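Local coordinates for putative gdp-fucose protein o-fucosyltransferase 1 (Caenorhabditis elegans, PDB 3ZY2) that belongs to the putative GDP-fucose protein O-fucosyltransferase family of the GT-B clan and binds guanosine-5'-diphosphate, at residues A[23-27]-A[41-47]; A[28-32]-A[184-188]; A[112-117]-A[132-138]; A[137-143]-A[156-161]. All blocks are in the same frame, centred on the assembly; numbering follows the deposited sequence.

Interaction 1 (A[23-27]-A[41-47]); sequences QVDQF and LVLPNFI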
loop_
_atom_site.group_PDB
_atom_site.type_symbol
_atom_site.label_atom_id
_atom_site.label_comp_id
_atom_site.label_asym_id
_atom_site.label_seq_id
_atom_site.Cartn_x
_atom_site.Cartn_y
_atom_site.Cartn_z
ATOM N N GLN A 23 -10.655 10.971 -7.664
ATOM C CA GLN A 23 -9.913 10.615 -8.866
ATOM C C GLN A 23 -9.201 11.840 -9.408
ATOM O O GLN A 23 -8.019 11.768 -9.791
ATOM C CB GLN A 23 -10.855 10.087 -9.924
ATOM C CG GLN A 23 -11.476 8.746 -9.543
ATOM C CD GLN A 23 -12.632 8.392 -10.428
ATOM O OE1 GLN A 23 -12.634 8.703 -11.629
ATOM N NE2 GLN A 23 -13.662 7.745 -9.837
ATOM N N VAL A 24 -9.915 12.973 -9.451
ATOM C CA VAL A 24 -9.306 14.218 -9.917
ATOM C C VAL A 24 -8.201 14.655 -8.954
ATOM O O VAL A 24 -7.150 15.097 -9.388
ATOM C CB VAL A 24 -10.353 15.331 -10.098
ATOM C CG1 VAL A 24 -9.687 16.660 -10.455
ATOM C CG2 VAL A 24 -11.337 14.939 -11.208
ATOM N N ASP A 25 -8.442 14.515 -7.647
ATOM C CA ASP A 25 -7.469 14.903 -6.606
ATOM C C ASP A 25 -6.124 14.177 -6.809
ATOM O O ASP A 25 -5.050 14.802 -6.787
ATOM C CB ASP A 25 -8.086 14.629 -5.230
ATOM C CG ASP A 25 -7.556 15.542 -4.166
ATOM O OD1 ASP A 25 -7.396 16.754 -4.439
ATOM O OD2 ASP A 25 -7.295 15.046 -3.062
ATOM N N GLN A 26 -6.192 12.877 -7.082
ATOM C CA GLN A 26 -4.962 12.108 -7.324
ATOM C C GLN A 26 -4.411 12.413 -8.717
ATOM O O GLN A 26 -3.195 12.472 -8.903
ATOM C CB GLN A 26 -5.225 10.606 -7.161
ATOM C CG GLN A 26 -5.366 10.189 -5.705
ATOM C CD GLN A 26 -5.192 8.693 -5.542
ATOM O OE1 GLN A 26 -6.028 7.922 -5.990
ATOM N NE2 GLN A 26 -4.095 8.277 -4.911
ATOM N N PHE A 27 -5.280 12.654 -9.696
ATOM C CA PHE A 27 -4.829 12.951 -11.073
ATOM C C PHE A 27 -3.909 14.193 -11.145
ATOM O O PHE A 27 -2.916 14.179 -11.853
ATOM C CB PHE A 27 -6.074 13.079 -11.978
ATOM C CG PHE A 27 -5.788 13.468 -13.379
ATOM C CD1 PHE A 27 -4.791 12.855 -14.135
ATOM C CD2 PHE A 27 -6.591 14.420 -13.995
ATOM C CE1 PHE A 27 -4.566 13.242 -15.479
ATOM C CE2 PHE A 27 -6.382 14.792 -15.330
ATOM C CZ PHE A 27 -5.343 14.199 -16.067
ATOM N N LEU A 41 2.158 11.138 -20.236
ATOM C CA LEU A 41 1.075 10.564 -19.444
ATOM C C LEU A 41 -0.075 10.140 -20.330
ATOM O O LEU A 41 -0.616 10.955 -21.089
ATOM C CB LEU A 41 0.570 11.556 -18.398
ATOM C CG LEU A 41 -0.543 11.019 -17.491
ATOM C CD1 LEU A 41 -0.033 9.820 -16.669
ATOM C CD2 LEU A 41 -1.083 12.140 -16.592
ATOM N N VAL A 42 -0.462 8.868 -20.222
ATOM C CA VAL A 42 -1.692 8.393 -20.825
ATOM C C VAL A 42 -2.850 8.918 -19.981
ATOM O O VAL A 42 -2.902 8.687 -18.772
ATOM C CB VAL A 42 -1.765 6.843 -20.907
ATOM C CG1 VAL A 42 -3.075 6.392 -21.593
ATOM C CG2 VAL A 42 -0.508 6.270 -21.628
ATOM N N LEU A 43 -3.753 9.659 -20.619
ATOM C CA LEU A 43 -4.846 10.275 -19.876
ATOM C C LEU A 43 -5.790 9.166 -19.376
ATOM O O LEU A 43 -6.183 8.271 -20.136
ATOM C CB LEU A 43 -5.557 11.308 -20.753
ATOM C CG LEU A 43 -4.701 12.529 -21.105
ATOM C CD1 LEU A 43 -5.294 13.269 -22.307
ATOM C CD2 LEU A 43 -4.583 13.470 -19.910
ATOM N N PRO A 44 -6.129 9.172 -18.069
ATOM C CA PRO A 44 -6.905 8.074 -17.510
ATOM C C PRO A 44 -8.350 8.089 -17.977
ATOM O O PRO A 44 -8.890 9.159 -18.295
ATOM C CB PRO A 44 -6.873 8.365 -16.010
ATOM C CG PRO A 44 -6.779 9.859 -15.918
ATOM C CD PRO A 44 -5.881 10.256 -17.097
ATOM N N ASN A 45 -8.977 6.921 -18.033
ATOM C CA ASN A 45 -10.439 6.886 -18.008
ATOM C C ASN A 45 -10.855 7.190 -16.587
ATOM O O ASN A 45 -10.284 6.637 -15.613
ATOM C CB ASN A 45 -10.953 5.509 -18.381
ATOM C CG ASN A 45 -10.751 5.184 -19.849
ATOM O OD1 ASN A 45 -10.812 6.068 -20.734
ATOM N ND2 ASN A 45 -10.536 3.905 -20.123
ATOM N N PHE A 46 -11.812 8.096 -16.438
ATOM C CA PHE A 46 -12.439 8.260 -15.120
ATOM C C PHE A 46 -13.474 7.187 -14.876
ATOM O O PHE A 46 -13.821 6.459 -15.786
ATOM C CB PHE A 46 -13.023 9.674 -14.983
ATOM C CG PHE A 46 -11.959 10.735 -14.984
ATOM C CD1 PHE A 46 -11.206 10.938 -13.824
ATOM C CD2 PHE A 46 -11.692 11.502 -16.128
ATOM C CE1 PHE A 46 -10.181 11.919 -13.776
ATOM C CE2 PHE A 46 -10.646 12.491 -16.081
ATOM C CZ PHE A 46 -9.919 12.684 -14.904
ATOM N N ILE A 47 -13.928 7.072 -13.640
ATOM C CA ILE A 47 -14.730 5.933 -13.250
ATOM C C ILE A 47 -16.006 6.396 -12.579
ATOM O O ILE A 47 -15.972 7.222 -11.673
ATOM C CB ILE A 47 -13.921 5.009 -12.315
ATOM C CG1 ILE A 47 -12.633 4.527 -13.010
ATOM C CG2 ILE A 47 -14.762 3.787 -11.939
ATOM C CD1 ILE A 47 -11.719 3.660 -12.157
#
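Gln23 lies opposite Phe46, and one helical turn on Phe27 lies opposite Pro44, with CA–CA separations of 7.1 Å and 8.3 Å; the two backbones thus pass in opposite senses. The contact packs the helix of the beta-alpha-beta unit 10-13, 20-37, 40-42 against its second strand and the chain that follows. At one end the Gln23 carboxamide pairs with the backbone of Ile47: Ile47 N donates to Gln23 OE1 (2.9 Å, N-H...O 156°), while Gln23 NE2 donates to Ile47 O (3.0 Å, 170°). The extended chain beyond CG also sets Gln23 OE1 at the edge of the Phe46 ring, in its plane, 3.4 Å from Phe46 CD1. At the other end, Phe27 CG is turned anti to the backbone N (chi1 176°), which places the ring among Leu41, Leu43, Pro44 and Phe46. Pro44 CG lies over one face, offset toward the rim, Pro44 CD is 3.6 Å from Phe27 CE1, and Leu41 CD2 and Leu43 CD2 meet the edge. Phe46 presents its own edge in an offset edge-to-face pair, centroids 5.8 Å apart. With Gly18 O as a second acceptor for Gln23 NE2, this buried carboxamide has both ends satisfied, and two roughly straight bonds fix its rotation.

Interaction 2 (A[28-32]-A[184-188]); sequences LGVLA and VWSIQ
Leu28 can be followed outward from the helix into the 184-188 segment, whose last three residues are 3-10, its CA 6.0 Å from that of Ile187. Leu28 CB meets Val184 CG2 at 3.9 Å. CG, anti to the carbonyl carbon (chi1 -60°), then divides the chain over the segment: Leu28 CD1 lies 3.9 Å from Val184 O and equally near the side-chain oxygen of Gln188, while Leu28 CD2 passes Ile187 CG2 at 4.0 Å and also reaches the backbone N of Gln188. The two side chains run antiparallel, and Ile187 CD1 comes to 3.5 Å from Leu28 O. The other branch, Ile187 CG2, touches Leu31 CD1 at 3.8 Å. One turn after Leu28, Ala32 CB faces both Ile187 CD1 at 3.8 Å and Val184 CG1 at 4.0 Å. No hydrogen bond crosses between the segments; the evidence is for apolar packing, each backbone keeping its own bonds, such as Ile187 N to Val184 O. Gln188 OE1 accepts a hydrogen bond from Arg342 NE, and Trp185 NE1 is bonded to Ser180. Helix 335-346 borders the contact through Arg342 and Ile339, strand 40-42 packs on the flank of helix 20-37 at Leu41, and the 184-188 segment covers the helix on the way from strand 168-171 to helix 195-208.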
loop_
_atom_site.group_PDB
_atom_site.type_symbol
_atom_site.label_atom_id
_atom_site.label_comp_id
_atom_site.label_asym_id
_atom_site.label_seq_id
_atom_site.Cartn_x
_atom_site.Cartn_y
_atom_site.Cartn_z
ATOM N N LEU A 28 -4.221 15.233 -10.366
ATOM C CA LEU A 28 -3.329 16.415 -10.274
ATOM C C LEU A 28 -1.921 16.005 -9.863
ATOM O O LEU A 28 -0.941 16.476 -10.449
ATOM C CB LEU A 28 -3.873 17.422 -9.266
ATOM C CG LEU A 28 -5.263 17.962 -9.592
ATOM C CD1 LEU A 28 -5.617 18.972 -8.500
ATOM C CD2 LEU A 28 -5.315 18.577 -10.968
ATOM N N GLY A 29 -1.815 15.157 -8.840
ATOM C CA GLY A 29 -0.499 14.645 -8.402
ATOM C C GLY A 29 0.182 13.802 -9.459
ATOM O O GLY A 29 1.394 13.871 -9.647
ATOM N N VAL A 30 -0.605 13.019 -10.194
ATOM C CA VAL A 30 -0.014 12.201 -11.254
ATOM C C VAL A 30 0.522 13.045 -12.409
ATOM O O VAL A 30 1.584 12.758 -12.966
ATOM C CB VAL A 30 -0.964 11.085 -11.767
ATOM C CG1 VAL A 30 -0.230 10.253 -12.814
ATOM C CG2 VAL A 30 -1.471 10.175 -10.625
ATOM N N LEU A 31 -0.196 14.105 -12.756
ATOM C CA LEU A 31 0.284 15.028 -13.777
ATOM C C LEU A 31 1.663 15.577 -13.401
ATOM O O LEU A 31 2.566 15.587 -14.243
ATOM C CB LEU A 31 -0.718 16.159 -13.969
ATOM C CG LEU A 31 -1.911 15.798 -14.869
ATOM C CD1 LEU A 31 -3.081 16.732 -14.615
ATOM C CD2 LEU A 31 -1.547 15.846 -16.341
ATOM N N ALA A 32 1.810 15.996 -12.142
ATOM C CA ALA A 32 3.095 16.531 -11.650
ATOM C C ALA A 32 4.192 15.461 -11.708
ATOM O O ALA A 32 5.340 15.734 -12.126
ATOM C CB ALA A 32 2.929 17.075 -10.259
ATOM N N VAL A 184 0.109 20.947 -5.669
ATOM C CA VAL A 184 -0.399 20.561 -6.982
ATOM C C VAL A 184 -1.763 21.172 -7.280
ATOM O O VAL A 184 -2.299 20.970 -8.365
ATOM C CB VAL A 184 -0.492 19.020 -7.190
ATOM C CG1 VAL A 184 0.902 18.372 -7.030
ATOM C CG2 VAL A 184 -1.571 18.380 -6.288
ATOM N N TRP A 185 -2.330 21.912 -6.329
ATOM C CA TRP A 185 -3.691 22.438 -6.519
ATOM C C TRP A 185 -3.780 23.347 -7.751
ATOM O O TRP A 185 -4.816 23.329 -8.455
ATOM C CB TRP A 185 -4.227 23.171 -5.293
ATOM C CG TRP A 185 -4.417 22.298 -4.107
ATOM C CD1 TRP A 185 -4.531 20.929 -4.099
ATOM C CD2 TRP A 185 -4.601 22.724 -2.758
ATOM N NE1 TRP A 185 -4.711 20.474 -2.804
ATOM C CE2 TRP A 185 -4.759 21.560 -1.966
ATOM C CE3 TRP A 185 -4.600 23.980 -2.127
ATOM C CZ2 TRP A 185 -4.938 21.616 -0.580
ATOM C CZ3 TRP A 185 -4.768 24.034 -0.757
ATOM C CH2 TRP A 185 -4.932 22.858 0.009
ATOM N N SER A 186 -2.727 24.119 -8.032
ATOM C CA SER A 186 -2.737 25.000 -9.192
ATOM C C SER A 186 -2.804 24.285 -10.536
ATOM O O SER A 186 -3.162 24.891 -11.533
ATOM C CB SER A 186 -1.527 25.947 -9.140
ATOM O OG SER A 186 -0.339 25.197 -9.257
ATOM N N ILE A 187 -2.499 22.981 -10.564
ATOM C CA ILE A 187 -2.604 22.216 -11.802
ATOM C C ILE A 187 -4.060 22.153 -12.305
ATOM O O ILE A 187 -4.286 21.931 -13.491
ATOM C CB ILE A 187 -1.928 20.819 -11.636
ATOM C CG1 ILE A 187 -0.451 21.043 -11.311
ATOM C CG2 ILE A 187 -2.080 19.926 -12.908
ATOM C CD1 ILE A 187 0.313 19.751 -10.996
ATOM N N GLN A 188 -5.039 22.399 -11.423
ATOM C CA GLN A 188 -6.432 22.448 -11.851
ATOM C C GLN A 188 -6.658 23.485 -12.966
ATOM O O GLN A 188 -7.595 23.365 -13.753
ATOM C CB GLN A 188 -7.328 22.737 -10.650
ATOM C CG GLN A 188 -8.837 22.533 -10.921
ATOM C CD GLN A 188 -9.314 21.091 -10.743
ATOM O OE1 GLN A 188 -8.985 20.425 -9.758
ATOM N NE2 GLN A 188 -10.120 20.604 -11.691
#

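Interaction 3 (A[112-117]-A[132-138]); sequences PGCHSK and SFVGDEY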
loop_
_atom_site.group_PDB
_atom_site.type_symbol
_atom_site.label_atom_id
_atom_site.label_comp_id
_atom_site.label_asym_id
_atom_site.label_seq_id
_atom_site.Cartn_x
_atom_site.Cartn_y
_atom_site.Cartn_z
ATOM N N PRO A 112 3.238 -12.923 -2.526
ATOM C CA PRO A 112 3.349 -11.456 -2.444
ATOM C C PRO A 112 3.691 -10.810 -3.779
ATOM O O PRO A 112 4.556 -11.303 -4.507
ATOM C CB PRO A 112 4.485 -11.240 -1.440
ATOM C CG PRO A 112 4.480 -12.477 -0.597
ATOM C CD PRO A 112 4.120 -13.587 -1.545
ATOM N N GLY A 113 3.007 -9.709 -4.078
ATOM C CA GLY A 113 3.165 -8.995 -5.344
ATOM C C GLY A 113 2.225 -7.807 -5.376
ATOM O O GLY A 113 1.670 -7.421 -4.351
ATOM N N CYS A 114 2.038 -7.212 -6.551
ATOM C CA CYS A 114 1.180 -6.027 -6.659
ATOM C C CYS A 114 -0.322 -6.331 -6.655
ATOM O O CYS A 114 -1.129 -5.498 -6.217
ATOM C CB CYS A 114 1.522 -5.219 -7.916
ATOM S SG CYS A 114 3.212 -4.614 -8.000
ATOM N N HIS A 115 -0.685 -7.503 -7.179
ATOM C CA HIS A 115 -2.086 -7.919 -7.407
ATOM C C HIS A 115 -3.005 -6.838 -8.002
ATOM O O HIS A 115 -4.085 -6.539 -7.489
ATOM C CB HIS A 115 -2.662 -8.573 -6.147
ATOM C CG HIS A 115 -1.870 -9.758 -5.692
ATOM N ND1 HIS A 115 -1.853 -10.948 -6.388
ATOM C CD2 HIS A 115 -1.038 -9.927 -4.636
ATOM C CE1 HIS A 115 -1.055 -11.803 -5.772
ATOM N NE2 HIS A 115 -0.545 -11.205 -4.710
ATOM N N SER A 116 -2.562 -6.287 -9.128
ATOM C CA SER A 116 -3.132 -5.054 -9.695
ATOM C C SER A 116 -4.553 -5.134 -10.241
ATOM O O SER A 116 -5.208 -4.101 -10.428
ATOM C CB SER A 116 -2.205 -4.521 -10.786
ATOM O OG SER A 116 -0.956 -4.175 -10.232
ATOM N N LYS A 117 -5.024 -6.347 -10.522
ATOM C CA LYS A 117 -6.348 -6.547 -11.104
ATOM C C LYS A 117 -7.381 -7.188 -10.170
ATOM O O LYS A 117 -8.501 -7.502 -10.597
ATOM C CB LYS A 117 -6.243 -7.376 -12.389
ATOM C CG LYS A 117 -6.223 -6.561 -13.671
ATOM C CD LYS A 117 -7.019 -7.318 -14.729
ATOM C CE LYS A 117 -6.506 -7.112 -16.102
ATOM N NZ LYS A 117 -7.418 -7.747 -17.116
ATOM N N SER A 132 -3.673 -7.251 -19.341
ATOM C CA SER A 132 -3.345 -8.145 -18.234
ATOM C C SER A 132 -1.857 -8.006 -17.954
ATOM O O SER A 132 -1.080 -7.643 -18.837
ATOM C CB SER A 132 -3.725 -9.595 -18.553
ATOM O OG SER A 132 -5.136 -9.725 -18.626
ATOM N N PHE A 133 -1.461 -8.256 -16.709
ATOM C CA PHE A 133 -0.073 -8.080 -16.316
ATOM C C PHE A 133 0.631 -9.419 -16.162
ATOM O O PHE A 133 0.015 -10.401 -15.750
ATOM C CB PHE A 133 0.020 -7.272 -15.016
ATOM C CG PHE A 133 -0.524 -5.873 -15.143
ATOM C CD1 PHE A 133 0.200 -4.893 -15.819
ATOM C CD2 PHE A 133 -1.769 -5.554 -14.619
ATOM C CE1 PHE A 133 -0.311 -3.601 -15.953
ATOM C CE2 PHE A 133 -2.280 -4.276 -14.743
ATOM C CZ PHE A 133 -1.549 -3.299 -15.405
ATOM N N VAL A 134 1.922 -9.442 -16.476
ATOM C CA VAL A 134 2.688 -10.702 -16.494
ATOM C C VAL A 134 3.844 -10.748 -15.484
ATOM O O VAL A 134 4.609 -11.717 -15.441
ATOM C CB VAL A 134 3.233 -10.996 -17.901
ATOM C CG1 VAL A 134 2.105 -11.011 -18.936
ATOM C CG2 VAL A 134 4.328 -10.006 -18.279
ATOM N N GLY A 135 3.965 -9.696 -14.680
ATOM C CA GLY A 135 5.058 -9.569 -13.704
ATOM C C GLY A 135 4.943 -8.253 -12.963
ATOM O O GLY A 135 4.125 -7.402 -13.326
ATOM N N ASP A 136 5.781 -8.087 -11.942
ATOM C CA ASP A 136 5.734 -6.925 -11.066
ATOM C C ASP A 136 7.062 -6.178 -10.998
ATOM O O ASP A 136 8.134 -6.784 -11.135
ATOM C CB ASP A 136 5.237 -7.329 -9.671
ATOM C CG ASP A 136 3.747 -7.675 -9.655
ATOM O OD1 ASP A 136 2.981 -7.192 -10.521
ATOM O OD2 ASP A 136 3.330 -8.419 -8.753
ATOM N N GLU A 137 6.964 -4.854 -10.852
ATOM C CA GLU A 137 8.105 -3.981 -10.544
ATOM C C GLU A 137 7.781 -3.139 -9.314
ATOM O O GLU A 137 6.668 -2.636 -9.180
ATOM C CB GLU A 137 8.475 -3.072 -11.727
ATOM C CG GLU A 137 9.011 -3.807 -12.962
ATOM C CD GLU A 137 10.486 -4.226 -12.869
ATOM O OE1 GLU A 137 11.235 -3.686 -12.017
ATOM O OE2 GLU A 137 10.902 -5.086 -13.688
ATOM N N TYR A 138 8.747 -3.010 -8.409
ATOM C CA TYR A 138 8.566 -2.275 -7.153
ATOM C C TYR A 138 9.386 -1.000 -7.142
ATOM O O TYR A 138 10.467 -0.962 -7.725
ATOM C CB TYR A 138 8.940 -3.169 -5.964
ATOM C CG TYR A 138 8.258 -4.508 -6.045
ATOM C CD1 TYR A 138 6.880 -4.620 -5.866
ATOM C CD2 TYR A 138 8.981 -5.662 -6.312
ATOM C CE1 TYR A 138 6.242 -5.853 -5.979
ATOM C CE2 TYR A 138 8.358 -6.898 -6.406
ATOM C CZ TYR A 138 6.988 -6.986 -6.232
ATOM O OH TYR A 138 6.393 -8.227 -6.341
HETATM O O HOH W 1 0.957 -9.508 -8.399
HETATM O O HOH W 2 -0.407 -7.175 -10.709
#
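Asp136 OD2 is gripped by two donors: Cys114 N at 2.8 Å, in a nearly straight bond (N-H...O 173°), and a water that donates to OD2 at 2.6 Å while accepting from His115 N. The amide of Cys114 arrives from above the carboxylate plane, 60° out of it. A second water, bound by Ser116 N at 2.8 Å, gives only a weak bond to Asp136 OD1; the carboxylate is thus linked to three successive amides, one directly and two through water, the last weakly. Cys114 SG, anti to the carbonyl carbon (chi1 -60°), lies beside the carboxylate, 3.5 Å from Asp136 CG, and obliquely beside the Tyr138 ring in a sulfur-aromatic contact, 3.8 Å from Tyr138 CE1. At the edge of that ring, Gly113 CA lies 3.5 Å from Tyr138 OH. Ser116 CB meets Phe133 CE2 at 4.0 Å, and Lys117 NZ makes a weak bond to Ser132 OG, its salt bridge being with Asp127. A disulfide joins Cys114 to Cys98, fastening the loop to strand 95-98. That strand neighbours strand 135-138 at the margin of the parallel sheet, with helix 122-128 between the two segments in sequence and Asn22 of the second subunit packed on Pro112.

Interaction 4 (A[137-143]-A[156-161]); sequences EYFGDIP and KWLEKF
Phe139 and Ile142, the ends of a type I beta turn that follows strand 135-138 at the edge of the parallel sheet, pack against the short helix 157-160. The tight part is aromatic. Trp157 CH2 stands over one face of the Phe139 ring, 3.4 Å from Phe139 CG, but with the planes at 36° the pair is oblique. On the tryptophan, Ile142 CD1 makes a CH-pi contact over the face, 3.8 Å from the centroid of the five-membered ring and 11° off its normal. Ile142 CD1 also reaches Phe161 CE2 at 4.0 Å. Phe161 in turn receives polar atoms in the plane of its edge: Glu137 OE1 lies 3.3 Å from Phe161 CE1, the carboxylate standing almost perpendicular to the ring, and Tyr138 O is near CZ. Glu137 is held by Tyr166 and by a salt bridge to Arg237 of the second subunit, and Trp157 NE1 bonds to Gly145 O.

The looser side holds the exposed residues Pro143, Lys156 and Asp141. Pro143 CD and CG rest on the bent chain of Lys156. Lys160 spans the two regions: with every torsion anti (chi1 -172°), its stem passes Ile142 CD1 and carries the amine to two acceptors. Lys160 NZ bonds Tyr138 O at 2.7 Å from above the carbonyl plane, and it completes a salt bridge with Asp141 OD1 at 2.9 Å, meeting that oxygen on its syn lone pair.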
loop_
_atom_site.group_PDB
_atom_site.type_symbol
_atom_site.label_atom_id
_atom_site.label_comp_id
_atom_site.label_asym_id
_atom_site.label_seq_id
_atom_site.Cartn_x
_atom_site.Cartn_y
_atom_site.Cartn_z
ATOM N N GLU A 137 6.964 -4.854 -10.852
ATOM C CA GLU A 137 8.105 -3.981 -10.544
ATOM C C GLU A 137 7.781 -3.139 -9.314
ATOM O O GLU A 137 6.668 -2.636 -9.180
ATOM C CB GLU A 137 8.475 -3.072 -11.727
ATOM C CG GLU A 137 9.011 -3.807 -12.962
ATOM C CD GLU A 137 10.486 -4.226 -12.869
ATOM O OE1 GLU A 137 11.235 -3.686 -12.017
ATOM O OE2 GLU A 137 10.902 -5.086 -13.688
ATOM N N TYR A 138 8.747 -3.010 -8.409
ATOM C CA TYR A 138 8.566 -2.275 -7.153
ATOM C C TYR A 138 9.386 -1.000 -7.142
ATOM O O TYR A 138 10.467 -0.962 -7.725
ATOM C CB TYR A 138 8.940 -3.169 -5.964
ATOM C CG TYR A 138 8.258 -4.508 -6.045
ATOM C CD1 TYR A 138 6.880 -4.620 -5.866
ATOM C CD2 TYR A 138 8.981 -5.662 -6.312
ATOM C CE1 TYR A 138 6.242 -5.853 -5.979
ATOM C CE2 TYR A 138 8.358 -6.898 -6.406
ATOM C CZ TYR A 138 6.988 -6.986 -6.232
ATOM O OH TYR A 138 6.393 -8.227 -6.341
ATOM N N PHE A 139 8.858 0.049 -6.511
ATOM C CA PHE A 139 9.545 1.344 -6.474
ATOM C C PHE A 139 9.668 1.938 -5.067
ATOM O O PHE A 139 10.215 3.035 -4.894
ATOM C CB PHE A 139 8.888 2.354 -7.438
ATOM C CG PHE A 139 7.443 2.626 -7.142
ATOM C CD1 PHE A 139 7.076 3.537 -6.153
ATOM C CD2 PHE A 139 6.437 1.979 -7.863
ATOM C CE1 PHE A 139 5.729 3.787 -5.872
ATOM C CE2 PHE A 139 5.085 2.224 -7.593
ATOM C CZ PHE A 139 4.727 3.129 -6.602
ATOM N N GLY A 140 9.173 1.203 -4.072
ATOM C CA GLY A 140 9.251 1.620 -2.673
ATOM C C GLY A 140 10.656 1.830 -2.132
ATOM O O GLY A 140 10.840 2.556 -1.158
ATOM N N ASP A 141 11.644 1.202 -2.766
ATOM C CA ASP A 141 13.036 1.317 -2.334
ATOM C C ASP A 141 13.737 2.549 -2.913
ATOM O O ASP A 141 14.867 2.867 -2.528
ATOM C CB ASP A 141 13.819 0.042 -2.667
ATOM C CG ASP A 141 13.659 -0.382 -4.116
ATOM O OD1 ASP A 141 14.081 0.372 -5.025
ATOM O OD2 ASP A 141 13.120 -1.488 -4.344
ATOM N N ILE A 142 13.070 3.237 -3.840
ATOM C CA ILE A 142 13.608 4.479 -4.381
ATOM C C ILE A 142 13.470 5.565 -3.307
ATOM O O ILE A 142 12.363 5.821 -2.825
ATOM C CB ILE A 142 12.916 4.891 -5.716
ATOM C CG1 ILE A 142 13.073 3.778 -6.765
ATOM C CG2 ILE A 142 13.477 6.226 -6.245
ATOM C CD1 ILE A 142 12.292 3.998 -8.061
ATOM N N PRO A 143 14.604 6.176 -2.903
ATOM C CA PRO A 143 14.601 7.215 -1.878
ATOM C C PRO A 143 13.689 8.366 -2.282
ATOM O O PRO A 143 13.857 8.933 -3.364
ATOM C CB PRO A 143 16.065 7.677 -1.840
ATOM C CG PRO A 143 16.842 6.506 -2.340
ATOM C CD PRO A 143 15.969 5.894 -3.390
ATOM N N LYS A 156 17.006 8.594 -10.127
ATOM C CA LYS A 156 16.858 7.297 -9.466
ATOM C C LYS A 156 15.770 6.461 -10.139
ATOM O O LYS A 156 15.941 5.258 -10.360
ATOM C CB LYS A 156 16.570 7.477 -7.971
ATOM C CG LYS A 156 17.734 8.080 -7.159
ATOM C CD LYS A 156 18.860 7.075 -6.867
ATOM C CE LYS A 156 18.394 5.954 -5.935
ATOM N NZ LYS A 156 19.505 5.301 -5.188
ATOM N N TRP A 157 14.655 7.113 -10.468
ATOM C CA TRP A 157 13.615 6.500 -11.280
ATOM C C TRP A 157 14.137 6.199 -12.684
ATOM O O TRP A 157 13.822 5.152 -13.243
ATOM C CB TRP A 157 12.397 7.416 -11.370
ATOM C CG TRP A 157 11.464 7.324 -10.210
ATOM C CD1 TRP A 157 11.542 8.015 -9.033
ATOM C CD2 TRP A 157 10.293 6.499 -10.115
ATOM N NE1 TRP A 157 10.494 7.671 -8.210
ATOM C CE2 TRP A 157 9.715 6.738 -8.845
ATOM C CE3 TRP A 157 9.682 5.570 -10.973
ATOM C CZ2 TRP A 157 8.557 6.091 -8.419
ATOM C CZ3 TRP A 157 8.532 4.921 -10.542
ATOM C CH2 TRP A 157 7.974 5.192 -9.281
ATOM N N LEU A 158 14.923 7.122 -13.247
ATOM C CA LEU A 158 15.513 6.940 -14.576
ATOM C C LEU A 158 16.600 5.871 -14.541
ATOM O O LEU A 158 16.751 5.089 -15.485
ATOM C CB LEU A 158 16.092 8.262 -15.101
ATOM C CG LEU A 158 16.340 8.380 -16.607
ATOM C CD1 LEU A 158 15.037 8.678 -17.331
ATOM C CD2 LEU A 158 17.392 9.444 -16.917
ATOM N N GLU A 159 17.362 5.870 -13.448
ATOM C CA GLU A 159 18.380 4.866 -13.170
ATOM C C GLU A 159 17.724 3.487 -13.059
ATOM O O GLU A 159 18.163 2.534 -13.703
ATOM C CB GLU A 159 19.117 5.249 -11.877
ATOM C CG GLU A 159 20.054 4.205 -11.273
ATOM C CD GLU A 159 20.282 4.432 -9.774
ATOM O OE1 GLU A 159 20.601 5.578 -9.371
ATOM O OE2 GLU A 159 20.123 3.465 -8.995
ATOM N N LYS A 160 16.652 3.393 -12.275
ATOM C CA LYS A 160 16.005 2.099 -12.057
ATOM C C LYS A 160 15.124 1.627 -13.232
ATOM O O LYS A 160 15.128 0.440 -13.571
ATOM C CB LYS A 160 15.235 2.076 -10.734
ATOM C CG LYS A 160 14.722 0.689 -10.387
ATOM C CD LYS A 160 14.066 0.614 -9.034
ATOM C CE LYS A 160 13.651 -0.825 -8.746
ATOM N NZ LYS A 160 13.125 -1.032 -7.365
ATOM N N PHE A 161 14.386 2.542 -13.860
ATOM C CA PHE A 161 13.493 2.153 -14.965
ATOM C C PHE A 161 13.777 2.866 -16.289
ATOM O O PHE A 161 13.035 3.780 -16.668
ATOM C CB PHE A 161 12.019 2.336 -14.582
ATOM C CG PHE A 161 11.626 1.634 -13.308
ATOM C CD1 PHE A 161 11.607 0.241 -13.237
ATOM C CD2 PHE A 161 11.278 2.364 -12.181
ATOM C CE1 PHE A 161 11.250 -0.407 -12.061
ATOM C CE2 PHE A 161 10.915 1.722 -10.989
ATOM C CZ PHE A 161 10.904 0.332 -10.936
#

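Interactions 1 and 2 share helix 20-37 and touch directly, for example through Leu41 and Leu31. Interaction 1 is wholly buried and combines aromatic packing with a satisfied amide; interaction 2 is partly buried and apolar in its side-chain packing, with no hydrogen bond across. Interactions 3 and 4 share Glu137 and Tyr138 of strand 135-138, at the edge of the parallel sheet that interaction 1 reaches through strand 40-42. With their centres about 26 and 27 Å from the centre of the chain, against about 8 and 10 Å for the first two, they also meet the second subunit. Their chemistry changes accordingly: interaction 3 adds waters and a disulfide cysteine, while interaction 4 sets an aromatic core beside a salt bridge.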